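Putative uncharacterized protein (Mycobacterium avium, PDB 2Z6V) is a sulfotransferase (STF9) that probably transfers a sulfuryl group from the donor PAPS to an acceptor molecule. Local coordinates at residues 336-348 / 366-378. Numbering follows the deposited sequence.
Sequences YHEMMRDPMDVMR and MRNWLAHHPQDRF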
ATOM      1  N   TYR A 336      -3.774   8.922  15.318  1.00 36.43           N
ATOM      2  CA  TYR A 336      -3.265   7.710  15.945  1.00 36.86           C
ATOM      3  C   TYR A 336      -3.643   7.666  17.426  1.00 37.29           C
ATOM      4  O   TYR A 336      -4.108   6.639  17.933  1.00 34.60           O
ATOM      5  CB  TYR A 336      -1.744   7.659  15.810  1.00 37.29           C
ATOM      6  CG  TYR A 336      -1.109   6.505  16.539  1.00 40.13           C
ATOM      7  CD1 TYR A 336      -1.360   5.191  16.152  1.00 40.74           C
ATOM      8  CD2 TYR A 336      -0.263   6.724  17.626  1.00 40.47           C
ATOM      9  CE1 TYR A 336      -0.781   4.117  16.830  1.00 41.40           C
ATOM     10  CE2 TYR A 336       0.318   5.658  18.312  1.00 41.32           C
ATOM     11  CZ  TYR A 336       0.056   4.359  17.906  1.00 41.99           C
ATOM     12  OH  TYR A 336       0.639   3.302  18.565  1.00 45.70           O
ATOM     13  N   HIS A 337      -3.452   8.786  18.118  1.00 37.89           N
ATOM     14  CA  HIS A 337      -3.759   8.830  19.531  1.00 40.75           C
ATOM     15  C   HIS A 337      -5.234   8.601  19.834  1.00 41.95           C
ATOM     16  O   HIS A 337      -5.572   8.095  20.895  1.00 43.22           O
ATOM     17  CB  HIS A 337      -3.268  10.143  20.163  1.00 41.68           C
ATOM     18  CG  HIS A 337      -3.933  11.380  19.634  1.00 43.31           C
ATOM     19  ND1 HIS A 337      -3.391  12.145  18.623  1.00 43.01           N
ATOM     20  CD2 HIS A 337      -5.073  12.008  20.012  1.00 41.11           C
ATOM     21  CE1 HIS A 337      -4.164  13.192  18.404  1.00 41.93           C
ATOM     22  NE2 HIS A 337      -5.190  13.133  19.233  1.00 42.28           N
ATOM     23  N   GLU A 338      -6.111   8.960  18.904  1.00 44.06           N
ATOM     24  CA  GLU A 338      -7.544   8.760  19.112  1.00 45.79           C
ATOM     25  C   GLU A 338      -7.913   7.320  18.800  1.00 47.02           C
ATOM     26  O   GLU A 338      -8.816   6.745  19.406  1.00 47.66           O
ATOM     27  CB  GLU A 338      -8.360   9.707  18.225  1.00 45.54           C
ATOM     28  CG  GLU A 338      -8.655  11.065  18.859  1.00 45.89           C
ATOM     29  CD  GLU A 338      -9.456  11.991  17.946  1.00 47.67           C
ATOM     30  OE1 GLU A 338     -10.420  11.517  17.301  1.00 45.86           O
ATOM     31  OE2 GLU A 338      -9.127  13.200  17.885  1.00 49.14           O
ATOM     32  N   MET A 339      -7.192   6.738  17.855  1.00 49.39           N
ATOM     33  CA  MET A 339      -7.429   5.365  17.446  1.00 52.14           C
ATOM     34  C   MET A 339      -7.026   4.389  18.559  1.00 53.34           C
ATOM     35  O   MET A 339      -7.556   3.281  18.643  1.00 53.47           O
ATOM     36  CB  MET A 339      -6.632   5.078  16.172  1.00 53.55           C
ATOM     37  CG  MET A 339      -7.352   4.211  15.164  1.00 56.06           C
ATOM     38  SD  MET A 339      -8.935   4.921  14.659  1.00 60.37           S
ATOM     39  CE  MET A 339      -9.920   3.421  14.391  1.00 56.32           C
ATOM     40  N   MET A 340      -6.091   4.807  19.409  1.00 54.50           N
ATOM     41  CA  MET A 340      -5.618   3.977  20.518  1.00 55.10           C
ATOM     42  C   MET A 340      -6.526   4.074  21.742  1.00 55.61           C
ATOM     43  O   MET A 340      -6.889   3.058  22.335  1.00 54.72           O
ATOM     44  CB  MET A 340      -4.201   4.388  20.928  1.00 55.80           C
ATOM     45  CG  MET A 340      -3.138   4.186  19.859  1.00 58.06           C
ATOM     46  SD  MET A 340      -2.965   2.464  19.341  1.00 59.49           S
ATOM     47  CE  MET A 340      -3.921   2.475  17.782  1.00 59.92           C
ATOM     48  N   ARG A 341      -6.887   5.298  22.117  1.00 56.29           N
ATOM     49  CA  ARG A 341      -7.740   5.533  23.280  1.00 57.14           C
ATOM     50  C   ARG A 341      -9.197   5.132  23.089  1.00 56.04           C
ATOM     51  O   ARG A 341      -9.855   4.713  24.040  1.00 56.86           O
ATOM     52  CB  ARG A 341      -7.672   7.005  23.698  1.00 59.59           C
ATOM     53  CG  ARG A 341      -6.321   7.419  24.265  1.00 64.53           C
ATOM     54  CD  ARG A 341      -6.319   8.877  24.715  1.00 68.87           C
ATOM     55  NE  ARG A 341      -5.115   9.212  25.474  1.00 72.16           N
ATOM     56  CZ  ARG A 341      -3.883   9.207  24.975  1.00 74.08           C
ATOM     57  NH1 ARG A 341      -3.677   8.886  23.703  1.00 75.07           N
ATOM     58  NH2 ARG A 341      -2.852   9.515  25.752  1.00 74.77           N
ATOM     59  N   ASP A 342      -9.712   5.256  21.873  1.00 54.26           N
ATOM     60  CA  ASP A 342     -11.100   4.888  21.644  1.00 52.87           C
ATOM     61  C   ASP A 342     -11.455   4.801  20.163  1.00 51.02           C
ATOM     62  O   ASP A 342     -12.004   5.737  19.581  1.00 50.77           O
ATOM     63  CB  ASP A 342     -12.016   5.888  22.356  1.00 54.33           C
ATOM     64  CG  ASP A 342     -13.461   5.439  22.383  1.00 55.62           C
ATOM     65  OD1 ASP A 342     -13.725   4.252  22.075  1.00 56.81           O
ATOM     66  OD2 ASP A 342     -14.328   6.274  22.725  1.00 55.50           O
ATOM     67  N   PRO A 343     -11.145   3.658  19.536  1.00 49.19           N
ATOM     68  CA  PRO A 343     -11.425   3.432  18.119  1.00 47.83           C
ATOM     69  C   PRO A 343     -12.914   3.446  17.759  1.00 46.46           C
ATOM     70  O   PRO A 343     -13.294   3.976  16.710  1.00 46.10           O
ATOM     71  CB  PRO A 343     -10.766   2.079  17.853  1.00 47.52           C
ATOM     72  CG  PRO A 343     -10.889   1.388  19.175  1.00 47.27           C
ATOM     73  CD  PRO A 343     -10.496   2.479  20.133  1.00 47.32           C
ATOM     74  N   MET A 344     -13.753   2.866  18.616  1.00 43.53           N
ATOM     75  CA  MET A 344     -15.185   2.836  18.344  1.00 41.59           C
ATOM     76  C   MET A 344     -15.752   4.239  18.209  1.00 41.18           C
ATOM     77  O   MET A 344     -16.691   4.466  17.444  1.00 40.09           O
ATOM     78  CB  MET A 344     -15.939   2.076  19.439  1.00 42.16           C
ATOM     79  CG  MET A 344     -15.860   0.569  19.298  1.00 41.31           C
ATOM     80  SD  MET A 344     -16.188   0.027  17.599  1.00 42.58           S
ATOM     81  CE  MET A 344     -17.978   0.033  17.551  1.00 41.11           C
ATOM     82  N   ASP A 345     -15.189   5.186  18.953  1.00 40.94           N
ATOM     83  CA  ASP A 345     -15.657   6.562  18.866  1.00 40.61           C
ATOM     84  C   ASP A 345     -15.332   7.112  17.483  1.00 39.89           C
ATOM     85  O   ASP A 345     -16.168   7.765  16.852  1.00 40.68           O
ATOM     86  CB  ASP A 345     -14.996   7.445  19.918  1.00 42.53           C
ATOM     87  CG  ASP A 345     -15.425   8.899  19.798  1.00 45.11           C
ATOM     88  OD1 ASP A 345     -16.647   9.162  19.814  1.00 46.42           O
ATOM     89  OD2 ASP A 345     -14.545   9.777  19.679  1.00 46.52           O
ATOM     90  N   VAL A 346     -14.113   6.849  17.018  1.00 37.23           N
ATOM     91  CA  VAL A 346     -13.695   7.306  15.700  1.00 35.90           C
ATOM     92  C   VAL A 346     -14.607   6.744  14.611  1.00 36.29           C
ATOM     93  O   VAL A 346     -14.996   7.462  13.695  1.00 37.00           O
ATOM     94  CB  VAL A 346     -12.246   6.885  15.382  1.00 34.59           C
ATOM     95  CG1 VAL A 346     -11.891   7.306  13.967  1.00 33.21           C
ATOM     96  CG2 VAL A 346     -11.280   7.527  16.372  1.00 33.87           C
ATOM     97  N   MET A 347     -14.962   5.466  14.721  1.00 35.66           N
ATOM     98  CA  MET A 347     -15.812   4.830  13.726  1.00 35.40           C
ATOM     99  C   MET A 347     -17.169   5.511  13.589  1.00 36.78           C
ATOM    100  O   MET A 347     -17.609   5.816  12.478  1.00 36.70           O
ATOM    101  CB  MET A 347     -16.000   3.346  14.057  1.00 35.36           C
ATOM    102  CG  MET A 347     -14.693   2.542  14.148  1.00 37.38           C
ATOM    103  SD  MET A 347     -13.567   2.736  12.715  1.00 38.05           S
ATOM    104  CE  MET A 347     -14.545   2.021  11.391  1.00 36.10           C
ATOM    105  N   ARG A 348     -17.832   5.757  14.713  1.00 37.61           N
ATOM    106  CA  ARG A 348     -19.136   6.403  14.681  1.00 37.19           C
ATOM    107  C   ARG A 348     -19.038   7.756  13.999  1.00 37.28           C
ATOM    108  O   ARG A 348     -19.908   8.125  13.210  1.00 38.09           O
ATOM    109  CB  ARG A 348     -19.687   6.578  16.100  1.00 37.84           C
ATOM    110  CG  ARG A 348     -19.812   5.272  16.847  1.00 38.11           C
ATOM    111  CD  ARG A 348     -20.710   5.354  18.074  1.00 37.08           C
ATOM    112  NE  ARG A 348     -20.527   4.151  18.876  1.00 36.95           N
ATOM    113  CZ  ARG A 348     -19.563   4.007  19.779  1.00 37.45           C
ATOM    114  NH1 ARG A 348     -18.713   5.006  20.005  1.00 37.46           N
ATOM    115  NH2 ARG A 348     -19.415   2.852  20.418  1.00 38.06           N
ATOM    116  N   MET A 366     -17.464  -4.948  15.020  1.00 38.94           N
ATOM    117  CA  MET A 366     -16.315  -4.097  15.279  1.00 40.31           C
ATOM    118  C   MET A 366     -15.821  -4.294  16.708  1.00 41.07           C
ATOM    119  O   MET A 366     -14.616  -4.354  16.953  1.00 40.24           O
ATOM    120  CB  MET A 366     -16.673  -2.629  15.060  1.00 38.57           C
ATOM    121  CG  MET A 366     -17.167  -2.325  13.672  1.00 38.66           C
ATOM    122  SD  MET A 366     -17.190  -0.562  13.386  1.00 39.78           S
ATOM    123  CE  MET A 366     -17.269  -0.490  11.600  1.00 39.29           C
ATOM    124  N   ARG A 367     -16.761  -4.387  17.646  1.00 43.38           N
ATOM    125  CA  ARG A 367     -16.432  -4.584  19.055  1.00 44.19           C
ATOM    126  C   ARG A 367     -15.838  -5.965  19.274  1.00 44.14           C
ATOM    127  O   ARG A 367     -14.895  -6.134  20.049  1.00 42.01           O
ATOM    128  CB  ARG A 367     -17.684  -4.415  19.912  1.00 44.80           C
ATOM    129  CG  ARG A 367     -17.906  -2.998  20.380  1.00 46.77           C
ATOM    130  CD  ARG A 367     -19.340  -2.794  20.807  1.00 48.74           C
ATOM    131  NE  ARG A 367     -19.528  -1.507  21.468  1.00 51.27           N
ATOM    132  CZ  ARG A 367     -20.710  -0.916  21.618  1.00 52.52           C
ATOM    133  NH1 ARG A 367     -21.804  -1.499  21.141  1.00 50.65           N
ATOM    134  NH2 ARG A 367     -20.798   0.249  22.256  1.00 51.56           N
ATOM    135  N   ASN A 368     -16.395  -6.951  18.583  1.00 45.41           N
ATOM    136  CA  ASN A 368     -15.899  -8.310  18.696  1.00 48.13           C
ATOM    137  C   ASN A 368     -14.473  -8.391  18.167  1.00 48.90           C
ATOM    138  O   ASN A 368     -13.651  -9.146  18.697  1.00 50.65           O
ATOM    139  CB  ASN A 368     -16.786  -9.271  17.912  1.00 51.12           C
ATOM    140  CG  ASN A 368     -16.114 -10.606  17.676  1.00 54.96           C
ATOM    141  OD1 ASN A 368     -15.713 -11.287  18.618  1.00 56.44           O
ATOM    142  ND2 ASN A 368     -15.977 -10.986  16.407  1.00 58.29           N
ATOM    143  N   TRP A 369     -14.179  -7.617  17.123  1.00 46.91           N
ATOM    144  CA  TRP A 369     -12.846  -7.620  16.546  1.00 44.78           C
ATOM    145  C   TRP A 369     -11.846  -7.012  17.522  1.00 45.61           C
ATOM    146  O   TRP A 369     -10.795  -7.593  17.775  1.00 47.23           O
ATOM    147  CB  TRP A 369     -12.815  -6.834  15.231  1.00 43.13           C
ATOM    148  CG  TRP A 369     -11.547  -7.053  14.460  1.00 39.35           C
ATOM    149  CD1 TRP A 369     -11.283  -8.070  13.585  1.00 38.59           C
ATOM    150  CD2 TRP A 369     -10.330  -6.311  14.589  1.00 37.72           C
ATOM    151  NE1 TRP A 369      -9.974  -8.013  13.169  1.00 36.30           N
ATOM    152  CE2 TRP A 369      -9.366  -6.944  13.770  1.00 37.38           C
ATOM    153  CE3 TRP A 369      -9.957  -5.176  15.322  1.00 38.42           C
ATOM    154  CZ2 TRP A 369      -8.051  -6.479  13.664  1.00 38.32           C
ATOM    155  CZ3 TRP A 369      -8.650  -4.710  15.219  1.00 39.56           C
ATOM    156  CH2 TRP A 369      -7.710  -5.364  14.393  1.00 40.70           C
ATOM    157  N   LEU A 370     -12.176  -5.848  18.072  1.00 45.71           N
ATOM    158  CA  LEU A 370     -11.294  -5.163  19.019  1.00 47.37           C
ATOM    159  C   LEU A 370     -11.007  -5.988  20.271  1.00 49.60           C
ATOM    160  O   LEU A 370      -9.905  -5.944  20.823  1.00 48.82           O
ATOM    161  CB  LEU A 370     -11.909  -3.828  19.441  1.00 45.03           C
ATOM    162  CG  LEU A 370     -11.890  -2.695  18.421  1.00 45.40           C
ATOM    163  CD1 LEU A 370     -12.857  -1.596  18.846  1.00 42.84           C
ATOM    164  CD2 LEU A 370     -10.465  -2.167  18.294  1.00 43.28           C
ATOM    165  N   ALA A 371     -12.013  -6.731  20.719  1.00 51.99           N
ATOM    166  CA  ALA A 371     -11.881  -7.560  21.906  1.00 54.35           C
ATOM    167  C   ALA A 371     -10.840  -8.643  21.677  1.00 56.83           C
ATOM    168  O   ALA A 371     -10.077  -8.985  22.581  1.00 56.78           O
ATOM    169  CB  ALA A 371     -13.220  -8.192  22.245  1.00 53.58           C
ATOM    170  N   HIS A 372     -10.812  -9.175  20.457  1.00 58.68           N
ATOM    171  CA  HIS A 372      -9.879 -10.238  20.109  1.00 59.50           C
ATOM    172  C   HIS A 372      -8.565  -9.733  19.530  1.00 58.14           C
ATOM    173  O   HIS A 372      -7.709 -10.521  19.145  1.00 56.84           O
ATOM    174  CB  HIS A 372     -10.545 -11.202  19.128  1.00 62.44           C
ATOM    175  CG  HIS A 372     -11.734 -11.910  19.700  1.00 67.68           C
ATOM    176  ND1 HIS A 372     -12.501 -12.791  18.967  1.00 69.55           N
ATOM    177  CD2 HIS A 372     -12.282 -11.873  20.939  1.00 68.75           C
ATOM    178  CE1 HIS A 372     -13.469 -13.267  19.730  1.00 71.00           C
ATOM    179  NE2 HIS A 372     -13.359 -12.726  20.930  1.00 71.59           N
ATOM    180  N   HIS A 373      -8.402  -8.419  19.469  1.00 57.79           N
ATOM    181  CA  HIS A 373      -7.169  -7.861  18.941  1.00 58.14           C
ATOM    182  C   HIS A 373      -6.717  -6.650  19.743  1.00 61.43           C
ATOM    183  O   HIS A 373      -6.824  -5.509  19.289  1.00 60.68           O
ATOM    184  CB  HIS A 373      -7.335  -7.484  17.465  1.00 53.55           C
ATOM    185  CG  HIS A 373      -7.670  -8.644  16.578  1.00 49.56           C
ATOM    186  ND1 HIS A 373      -8.962  -9.085  16.384  1.00 48.12           N
ATOM    187  CD2 HIS A 373      -6.879  -9.466  15.849  1.00 47.35           C
ATOM    188  CE1 HIS A 373      -8.952 -10.127  15.572  1.00 47.07           C
ATOM    189  NE2 HIS A 373      -7.701 -10.379  15.233  1.00 47.42           N
ATOM    190  N   PRO A 374      -6.203  -6.886  20.958  1.00 65.03           N
ATOM    191  CA  PRO A 374      -5.745  -5.770  21.787  1.00 68.15           C
ATOM    192  C   PRO A 374      -4.720  -4.945  21.020  1.00 71.43           C
ATOM    193  O   PRO A 374      -3.961  -5.476  20.205  1.00 70.81           O
ATOM    194  CB  PRO A 374      -5.155  -6.468  23.011  1.00 67.27           C
ATOM    195  CG  PRO A 374      -4.685  -7.782  22.461  1.00 67.01           C
ATOM    196  CD  PRO A 374      -5.830  -8.177  21.562  1.00 66.11           C
ATOM    197  N   GLN A 375      -4.708  -3.642  21.275  1.00 75.28           N
ATOM    198  CA  GLN A 375      -3.788  -2.749  20.590  1.00 79.05           C
ATOM    199  C   GLN A 375      -2.756  -2.177  21.548  1.00 80.86           C
ATOM    200  O   GLN A 375      -3.032  -2.000  22.735  1.00 81.06           O
ATOM    201  CB  GLN A 375      -4.571  -1.618  19.924  1.00 79.76           C
ATOM    202  CG  GLN A 375      -5.442  -0.840  20.890  1.00 81.96           C
ATOM    203  CD  GLN A 375      -6.396   0.106  20.189  1.00 83.51           C
ATOM    204  OE1 GLN A 375      -5.977   0.969  19.416  1.00 84.89           O
ATOM    205  NE2 GLN A 375      -7.689  -0.052  20.458  1.00 83.15           N
ATOM    206  N   ASP A 376      -1.567  -1.893  21.021  1.00 83.43           N
ATOM    207  CA  ASP A 376      -0.478  -1.333  21.815  1.00 85.70           C
ATOM    208  C   ASP A 376      -0.866   0.020  22.411  1.00 86.10           C
ATOM    209  O   ASP A 376      -1.166   0.972  21.689  1.00 86.62           O
ATOM    210  CB  ASP A 376       0.786  -1.175  20.956  1.00 86.81           C
ATOM    211  CG  ASP A 376       1.386  -2.512  20.537  1.00 88.10           C
ATOM    212  OD1 ASP A 376       2.433  -2.509  19.851  1.00 88.26           O
ATOM    213  OD2 ASP A 376       0.817  -3.567  20.892  1.00 88.90           O
ATOM    214  N   ARG A 377      -0.858   0.089  23.736  1.00 86.28           N
ATOM    215  CA  ARG A 377      -1.201   1.306  24.458  1.00 86.30           C
ATOM    216  C   ARG A 377      -0.411   2.483  23.884  1.00 85.19           C
ATOM    217  O   ARG A 377       0.666   2.297  23.317  1.00 84.79           O
ATOM    218  CB  ARG A 377      -0.862   1.123  25.941  1.00 87.98           C
ATOM    219  CG  ARG A 377      -1.568   2.075  26.892  1.00 90.31           C
ATOM    220  CD  ARG A 377      -1.122   1.829  28.331  1.00 92.31           C
ATOM    221  NE  ARG A 377      -2.054   2.388  29.310  1.00 94.21           N
ATOM    222  CZ  ARG A 377      -3.283   1.922  29.527  1.00 94.93           C
ATOM    223  NH1 ARG A 377      -3.737   0.884  28.836  1.00 94.42           N
ATOM    224  NH2 ARG A 377      -4.061   2.496  30.436  1.00 95.46           N
ATOM    225  N   PHE A 378      -0.953   3.691  24.015  1.00 83.80           N
ATOM    226  CA  PHE A 378      -0.268   4.883  23.525  1.00 82.63           C
ATOM    227  C   PHE A 378       0.886   5.137  24.492  1.00 82.10           C
ATOM    228  O   PHE A 378       0.673   5.226  25.699  1.00 81.83           O
ATOM    229  CB  PHE A 378      -1.237   6.077  23.504  1.00 82.29           C
ATOM    230  CG  PHE A 378      -0.633   7.355  22.975  1.00 80.73           C
ATOM    231  CD1 PHE A 378       0.191   8.140  23.777  1.00 79.84           C
ATOM    232  CD2 PHE A 378      -0.882   7.767  21.668  1.00 79.64           C
ATOM    233  CE1 PHE A 378       0.756   9.316  23.286  1.00 79.15           C
ATOM    234  CE2 PHE A 378      -0.321   8.939  21.167  1.00 78.77           C
ATOM    235  CZ  PHE A 378       0.499   9.715  21.978  1.00 78.89           C
TER
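Phe378 packs against helix 336-341 and makes the aromatic part of this contact. The guanidinium of Arg341 lies over one face of its ring in a cation-pi interaction, with CZ of Arg341 4.6 Å from the ring centroid. The two planes are 60° apart. Of the guanidinium atoms, NH1 comes closest to the ring, offset toward the rim near CG. A weak hydrogen bond from NH1 to His337 O, in the guanidinium plane, and a salt bridge from NH2 to Glu409 hold the group in place. Phe378 CG is anti to its backbone N (chi1 -178°), which carries the ring across to CB of His337 and to the ring of Tyr336. Tyr336 CE2 meets Phe378 CD2 at 4.1 Å.

The apolar part joins helices 343-353 and 360-371. The axes of segments 343-348 and 366-371 run roughly antiparallel (152°), 11.3 Å apart at their closest. Leu370 CD1 touches both Pro343 CG, at 3.6 Å, and Met344 CG. Bends at chi2 and chi3 bring Met344 SD to 3.7 Å from Met366 CB. Met366 is extended beyond CG, and its CE reaches CE of Met347 at 3.7 Å. Leu125 of helix 120-126 touches both Met347 and Met366.

Polar groups also take part. The side-chain amide of Gln375 lies between these clusters and approaches the backbone O atoms of Met339 and Met340. The similarly bent chain of Met340 brings its SD to 3.3 Å from Asp376 O, beside this amide. NH2 of Arg348 and NH2 of Arg367 are 3.5 Å apart, and Glu363, salt-bridged to Arg348 NE, probably offsets their charge.

Flexible methionines, leucine and proline thus join the helices, while a cation-pi pair, packing around Phe378 and the Met340 contact join the following loop to helix 336-341.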